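Local coordinates for protein AimR transcriptional regulator (Bacillus phage phi3T, PDB 5ZVV) that activates transcription of the phage aimX locus as a homodimer, which appears to promote the lytic cycle, until the arbitrium peptide converts it to an inactive monomer, at residues A[61-70]-A[85-94]. Sequence-based numbering, arbitrary orientation.
Sequences EEQLLSEYFL and YSDINQWDTL
W91 packs against E61, E62, L65 and F69 in a mostly buried contact between helix 61-69 and the turn joining helices 77-88 and 92-103, within the all-helical, TPR-like part of AimR. Q90, with positive phi, ends the first of these two helices in a Schellman motif, and W91 follows as N-cap residue of the next, its indole directed at helix 61-69. E62 lies along one face of that indole: with CG anti to the backbone N (chi1 179°) and the chain extended, CG stands 3.6 Å from the centroid of the five-membered ring in a CH-pi contact, and the carboxylate lies nearly parallel to the ring, 7° apart. N89 CB packs on the opposite face, while the E61 carboxylate meets the ring edge almost upright. E61 also accepts a hydrogen bond from Y85, OH to OE1 3.0 Å, on the syn side of the carboxylate, and a water bridges its OE2 to N89 OD1. N89 in turn places ND2 over the centre of the Y85 ring and donates to Y85 O (2.7 Å). Deeper in, Y85 CD2 meets the edge of F69 at CZ (3.9 Å). L94 CD2 reaches S66 CA at 3.7 Å. L50 of helix 47-56 touches L65, F69 and Y85. The contact thus combines an apolar interior with an E61 carboxylate held by the Y85 hydroxyl and a water, while the E62 methylene and N89, on opposite faces, probably limit rotation of the indole.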
ATOM      1  N   GLU A  61       0.948  38.257  -8.300  1.00 27.63           N
ATOM      2  CA  GLU A  61      -0.372  37.780  -7.900  1.00 30.02           C
ATOM      3  C   GLU A  61      -0.374  37.247  -6.472  1.00 26.75           C
ATOM      4  O   GLU A  61      -1.390  37.360  -5.775  1.00 24.99           O
ATOM      5  CB  GLU A  61      -0.876  36.710  -8.871  1.00 24.55           C
ATOM      6  CG  GLU A  61      -0.081  35.417  -8.865  1.00 26.09           C
ATOM      7  CD  GLU A  61      -0.845  34.258  -9.483  1.00 32.15           C
ATOM      8  OE1 GLU A  61      -2.083  34.363  -9.621  1.00 33.32           O
ATOM      9  OE2 GLU A  61      -0.205  33.240  -9.828  1.00 27.51           O
ATOM     10  N   GLU A  62       0.744  36.678  -6.010  1.00 23.92           N
ATOM     11  CA  GLU A  62       0.776  36.148  -4.649  1.00 26.46           C
ATOM     12  C   GLU A  62       0.646  37.261  -3.616  1.00 26.48           C
ATOM     13  O   GLU A  62      -0.024  37.089  -2.591  1.00 26.74           O
ATOM     14  CB  GLU A  62       2.057  35.350  -4.408  1.00 22.76           C
ATOM     15  CG  GLU A  62       2.142  34.801  -2.991  1.00 21.39           C
ATOM     16  CD  GLU A  62       3.353  33.925  -2.763  1.00 25.04           C
ATOM     17  OE1 GLU A  62       4.181  33.794  -3.688  1.00 27.94           O
ATOM     18  OE2 GLU A  62       3.478  33.370  -1.651  1.00 25.10           O
ATOM     19  N   GLN A  63       1.275  38.409  -3.866  1.00 24.60           N
ATOM     20  CA  GLN A  63       1.214  39.505  -2.904  1.00 28.77           C
ATOM     21  C   GLN A  63      -0.145  40.195  -2.945  1.00 24.41           C
ATOM     22  O   GLN A  63      -0.813  40.349  -1.910  1.00 29.75           O
ATOM     23  CB  GLN A  63       2.344  40.498  -3.177  1.00 31.88           C
ATOM     24  CG  GLN A  63       3.746  39.955  -2.887  1.00 31.89           C
ATOM     25  CD  GLN A  63       4.301  39.076  -4.001  1.00 37.66           C
ATOM     26  OE1 GLN A  63       3.764  39.036  -5.111  1.00 40.02           O
ATOM     27  NE2 GLN A  63       5.385  38.364  -3.706  1.00 36.65           N
ATOM     28  N   LEU A  64      -0.577  40.604  -4.143  1.00 23.42           N
ATOM     29  CA  LEU A  64      -1.873  41.258  -4.291  1.00 25.24           C
ATOM     30  C   LEU A  64      -2.994  40.382  -3.752  1.00 23.69           C
ATOM     31  O   LEU A  64      -3.828  40.839  -2.961  1.00 27.95           O
ATOM     32  CB  LEU A  64      -2.121  41.601  -5.760  1.00 21.96           C
ATOM     33  CG  LEU A  64      -1.068  42.470  -6.447  1.00 28.47           C
ATOM     34  CD1 LEU A  64      -1.517  42.837  -7.850  1.00 19.94           C
ATOM     35  CD2 LEU A  64      -0.767  43.717  -5.626  1.00 27.68           C
ATOM     36  N   LEU A  65      -3.026  39.114  -4.163  1.00 22.20           N
ATOM     37  CA  LEU A  65      -4.069  38.209  -3.699  1.00 28.50           C
ATOM     38  C   LEU A  65      -3.883  37.826  -2.241  1.00 31.70           C
ATOM     39  O   LEU A  65      -4.857  37.444  -1.582  1.00 27.51           O
ATOM     40  CB  LEU A  65      -4.110  36.954  -4.572  1.00 25.80           C
ATOM     41  CG  LEU A  65      -4.600  37.176  -6.003  1.00 23.48           C
ATOM     42  CD1 LEU A  65      -4.591  35.871  -6.783  1.00 23.05           C
ATOM     43  CD2 LEU A  65      -5.987  37.794  -5.993  1.00 22.69           C
ATOM     44  N   SER A  66      -2.655  37.911  -1.726  1.00 29.21           N
ATOM     45  CA  SER A  66      -2.447  37.722  -0.297  1.00 28.58           C
ATOM     46  C   SER A  66      -3.146  38.817   0.493  1.00 31.04           C
ATOM     47  O   SER A  66      -3.720  38.558   1.557  1.00 36.94           O
ATOM     48  CB  SER A  66      -0.953  37.691   0.019  1.00 33.96           C
ATOM     49  OG  SER A  66      -0.728  37.559   1.411  1.00 49.58           O
ATOM     50  N   GLU A  67      -3.120  40.047  -0.020  1.00 31.43           N
ATOM     51  CA  GLU A  67      -3.856  41.122   0.637  1.00 31.17           C
ATOM     52  C   GLU A  67      -5.357  41.006   0.390  1.00 31.97           C
ATOM     53  O   GLU A  67      -6.161  41.285   1.286  1.00 33.79           O
ATOM     54  CB  GLU A  67      -3.331  42.477   0.156  1.00 32.35           C
ATOM     55  CG  GLU A  67      -3.989  43.677   0.817  1.00 36.18           C
ATOM     56  CD  GLU A  67      -3.380  44.989   0.362  1.00 43.52           C
ATOM     57  OE1 GLU A  67      -2.508  44.964  -0.535  1.00 37.78           O
ATOM     58  OE2 GLU A  67      -3.772  46.046   0.901  1.00 43.30           O
ATOM     59  N   TYR A  68      -5.749  40.580  -0.812  1.00 27.13           N
ATOM     60  CA  TYR A  68      -7.156  40.587  -1.197  1.00 26.26           C
ATOM     61  C   TYR A  68      -7.934  39.477  -0.499  1.00 29.56           C
ATOM     62  O   TYR A  68      -9.044  39.702  -0.001  1.00 24.98           O
ATOM     63  CB  TYR A  68      -7.268  40.457  -2.716  1.00 30.00           C
ATOM     64  CG  TYR A  68      -8.669  40.594  -3.261  1.00 31.54           C
ATOM     65  CD1 TYR A  68      -9.176  41.836  -3.615  1.00 29.90           C
ATOM     66  CD2 TYR A  68      -9.481  39.479  -3.437  1.00 28.90           C
ATOM     67  CE1 TYR A  68     -10.450  41.970  -4.122  1.00 27.20           C
ATOM     68  CE2 TYR A  68     -10.760  39.602  -3.939  1.00 26.57           C
ATOM     69  CZ  TYR A  68     -11.240  40.851  -4.279  1.00 33.86           C
ATOM     70  OH  TYR A  68     -12.510  40.984  -4.788  1.00 30.92           O
ATOM     71  N   PHE A  69      -7.365  38.269  -0.453  1.00 25.39           N
ATOM     72  CA  PHE A  69      -8.084  37.122   0.095  1.00 27.87           C
ATOM     73  C   PHE A  69      -8.424  37.321   1.565  1.00 29.75           C
ATOM     74  O   PHE A  69      -9.483  36.882   2.031  1.00 22.04           O
ATOM     75  CB  PHE A  69      -7.259  35.847  -0.084  1.00 26.10           C
ATOM     76  CG  PHE A  69      -7.276  35.297  -1.483  1.00 24.67           C
ATOM     77  CD1 PHE A  69      -8.154  35.791  -2.433  1.00 24.89           C
ATOM     78  CD2 PHE A  69      -6.420  34.267  -1.842  1.00 26.13           C
ATOM     79  CE1 PHE A  69      -8.171  35.280  -3.717  1.00 21.65           C
ATOM     80  CE2 PHE A  69      -6.434  33.750  -3.125  1.00 25.03           C
ATOM     81  CZ  PHE A  69      -7.310  34.256  -4.061  1.00 23.59           C
ATOM     82  N   LEU A  70      -7.536  37.976   2.317  1.00 28.59           N
ATOM     83  CA  LEU A  70      -7.767  38.181   3.741  1.00 29.22           C
ATOM     84  C   LEU A  70      -8.898  39.162   4.020  1.00 27.94           C
ATOM     85  O   LEU A  70      -9.306  39.291   5.178  1.00 26.31           O
ATOM     86  CB  LEU A  70      -6.482  38.659   4.418  1.00 31.57           C
ATOM     87  CG  LEU A  70      -5.328  37.654   4.410  1.00 34.14           C
ATOM     88  CD1 LEU A  70      -4.105  38.237   5.103  1.00 30.58           C
ATOM     89  CD2 LEU A  70      -5.748  36.341   5.060  1.00 22.36           C
ATOM     90  N   TYR A  85      -7.443  28.059  -3.997  1.00 19.10           N
ATOM     91  CA  TYR A  85      -6.471  28.704  -4.875  1.00 23.31           C
ATOM     92  C   TYR A  85      -5.148  28.938  -4.155  1.00 21.91           C
ATOM     93  O   TYR A  85      -4.072  28.746  -4.733  1.00 20.23           O
ATOM     94  CB  TYR A  85      -7.036  30.023  -5.408  1.00 22.22           C
ATOM     95  CG  TYR A  85      -6.272  30.589  -6.582  1.00 20.79           C
ATOM     96  CD1 TYR A  85      -6.345  29.995  -7.836  1.00 21.77           C
ATOM     97  CD2 TYR A  85      -5.486  31.725  -6.441  1.00 22.73           C
ATOM     98  CE1 TYR A  85      -5.652  30.511  -8.913  1.00 24.46           C
ATOM     99  CE2 TYR A  85      -4.789  32.250  -7.512  1.00 23.80           C
ATOM    100  CZ  TYR A  85      -4.875  31.640  -8.744  1.00 26.83           C
ATOM    101  OH  TYR A  85      -4.182  32.159  -9.813  1.00 30.48           O
ATOM    102  N   SER A  86      -5.208  29.342  -2.885  1.00 18.46           N
ATOM    103  CA  SER A  86      -3.981  29.567  -2.129  1.00 20.96           C
ATOM    104  C   SER A  86      -3.199  28.273  -1.960  1.00 21.75           C
ATOM    105  O   SER A  86      -1.977  28.249  -2.143  1.00 17.19           O
ATOM    106  CB  SER A  86      -4.308  30.182  -0.768  1.00 23.20           C
ATOM    107  OG  SER A  86      -3.127  30.522  -0.064  1.00 25.05           O
ATOM    108  N   ASP A  87      -3.889  27.176  -1.635  1.00 23.99           N
ATOM    109  CA  ASP A  87      -3.173  25.935  -1.363  1.00 17.98           C
ATOM    110  C   ASP A  87      -2.630  25.301  -2.639  1.00 22.41           C
ATOM    111  O   ASP A  87      -1.545  24.709  -2.623  1.00 19.52           O
ATOM    112  CB  ASP A  87      -4.072  24.949  -0.625  1.00 20.28           C
ATOM    113  CG  ASP A  87      -3.331  23.692  -0.228  1.00 23.84           C
ATOM    114  OD1 ASP A  87      -2.543  23.750   0.738  1.00 24.43           O
ATOM    115  OD2 ASP A  87      -3.520  22.653  -0.896  1.00 24.21           O
ATOM    116  N   ILE A  88      -3.364  25.403  -3.752  1.00 22.32           N
ATOM    117  CA  ILE A  88      -2.860  24.798  -4.982  1.00 24.10           C
ATOM    118  C   ILE A  88      -1.632  25.549  -5.486  1.00 23.32           C
ATOM    119  O   ILE A  88      -0.764  24.962  -6.143  1.00 24.58           O
ATOM    120  CB  ILE A  88      -3.966  24.723  -6.055  1.00 19.63           C
ATOM    121  CG1 ILE A  88      -3.593  23.695  -7.126  1.00 22.51           C
ATOM    122  CG2 ILE A  88      -4.208  26.084  -6.691  1.00 18.76           C
ATOM    123  CD1 ILE A  88      -4.658  23.486  -8.183  1.00 17.49           C
ATOM    124  N   ASN A  89      -1.527  26.843  -5.183  1.00 19.00           N
ATOM    125  CA  ASN A  89      -0.334  27.615  -5.505  1.00 23.04           C
ATOM    126  C   ASN A  89       0.790  27.419  -4.496  1.00 23.83           C
ATOM    127  O   ASN A  89       1.890  27.934  -4.721  1.00 23.30           O
ATOM    128  CB  ASN A  89      -0.674  29.107  -5.590  1.00 19.00           C
ATOM    129  CG  ASN A  89      -1.325  29.488  -6.905  1.00 19.81           C
ATOM    130  OD1 ASN A  89      -0.655  29.618  -7.930  1.00 17.73           O
ATOM    131  ND2 ASN A  89      -2.637  29.692  -6.878  1.00 15.64           N
ATOM    132  N   GLN A  90       0.534  26.694  -3.402  1.00 19.21           N
ATOM    133  CA  GLN A  90       1.506  26.474  -2.327  1.00 28.22           C
ATOM    134  C   GLN A  90       1.894  27.788  -1.649  1.00 26.57           C
ATOM    135  O   GLN A  90       3.048  27.996  -1.270  1.00 27.42           O
ATOM    136  CB  GLN A  90       2.744  25.726  -2.830  1.00 28.43           C
ATOM    137  CG  GLN A  90       2.471  24.278  -3.215  1.00 34.80           C
ATOM    138  CD  GLN A  90       3.683  23.589  -3.816  1.00 45.61           C
ATOM    139  OE1 GLN A  90       4.742  24.197  -3.976  1.00 46.13           O
ATOM    140  NE2 GLN A  90       3.530  22.314  -4.157  1.00 50.76           N
ATOM    141  N   TRP A  91       0.915  28.680  -1.493  1.00 23.80           N
ATOM    142  CA  TRP A  91       1.093  29.901  -0.709  1.00 25.77           C
ATOM    143  C   TRP A  91       0.776  29.576   0.753  1.00 23.55           C
ATOM    144  O   TRP A  91      -0.254  29.961   1.310  1.00 19.93           O
ATOM    145  CB  TRP A  91       0.211  31.017  -1.252  1.00 23.63           C
ATOM    146  CG  TRP A  91       0.475  31.364  -2.685  1.00 21.78           C
ATOM    147  CD1 TRP A  91       1.593  31.067  -3.410  1.00 27.82           C
ATOM    148  CD2 TRP A  91      -0.396  32.078  -3.570  1.00 21.16           C
ATOM    149  NE1 TRP A  91       1.473  31.555  -4.690  1.00 22.48           N
ATOM    150  CE2 TRP A  91       0.263  32.184  -4.812  1.00 23.90           C
ATOM    151  CE3 TRP A  91      -1.670  32.644  -3.433  1.00 21.72           C
ATOM    152  CZ2 TRP A  91      -0.311  32.823  -5.911  1.00 26.63           C
ATOM    153  CZ3 TRP A  91      -2.235  33.284  -4.526  1.00 22.70           C
ATOM    154  CH2 TRP A  91      -1.557  33.366  -5.747  1.00 19.75           C
ATOM    155  N   ASP A  92       1.717  28.859   1.379  1.00 22.73           N
ATOM    156  CA  ASP A  92       1.449  28.192   2.653  1.00 24.97           C
ATOM    157  C   ASP A  92       1.078  29.177   3.757  1.00 28.84           C
ATOM    158  O   ASP A  92       0.171  28.906   4.553  1.00 26.17           O
ATOM    159  CB  ASP A  92       2.664  27.367   3.075  1.00 29.82           C
ATOM    160  CG  ASP A  92       2.921  26.191   2.156  1.00 29.18           C
ATOM    161  OD1 ASP A  92       1.959  25.710   1.523  1.00 31.94           O
ATOM    162  OD2 ASP A  92       4.087  25.746   2.070  1.00 28.93           O
ATOM    163  N   THR A  93       1.782  30.308   3.838  1.00 23.51           N
ATOM    164  CA  THR A  93       1.486  31.298   4.873  1.00 30.16           C
ATOM    165  C   THR A  93       0.061  31.821   4.726  1.00 23.64           C
ATOM    166  O   THR A  93      -0.746  31.777   5.669  1.00 28.00           O
ATOM    167  CB  THR A  93       2.499  32.445   4.788  1.00 28.27           C
ATOM    168  OG1 THR A  93       3.829  31.918   4.865  1.00 23.75           O
ATOM    169  CG2 THR A  93       2.290  33.441   5.920  1.00 26.09           C
ATOM    170  N   LEU A  94      -0.260  32.317   3.529  1.00 25.33           N
ATOM    171  CA  LEU A  94      -1.617  32.752   3.228  1.00 26.03           C
ATOM    172  C   LEU A  94      -2.617  31.627   3.456  1.00 21.12           C
ATOM    173  O   LEU A  94      -3.681  31.847   4.046  1.00 23.98           O
ATOM    174  CB  LEU A  94      -1.688  33.251   1.784  1.00 24.53           C
ATOM    175  CG  LEU A  94      -3.044  33.740   1.276  1.00 23.68           C
ATOM    176  CD1 LEU A  94      -3.526  34.928   2.093  1.00 24.36           C
ATOM    177  CD2 LEU A  94      -2.959  34.102  -0.195  1.00 23.03           C
TER
HETATM  178  O   HOH W   1      -0.670  30.805 -10.279  1.00 23.18           O
HETATM  179  O   HOH W   2       2.289  32.719   1.282  1.00 29.38           O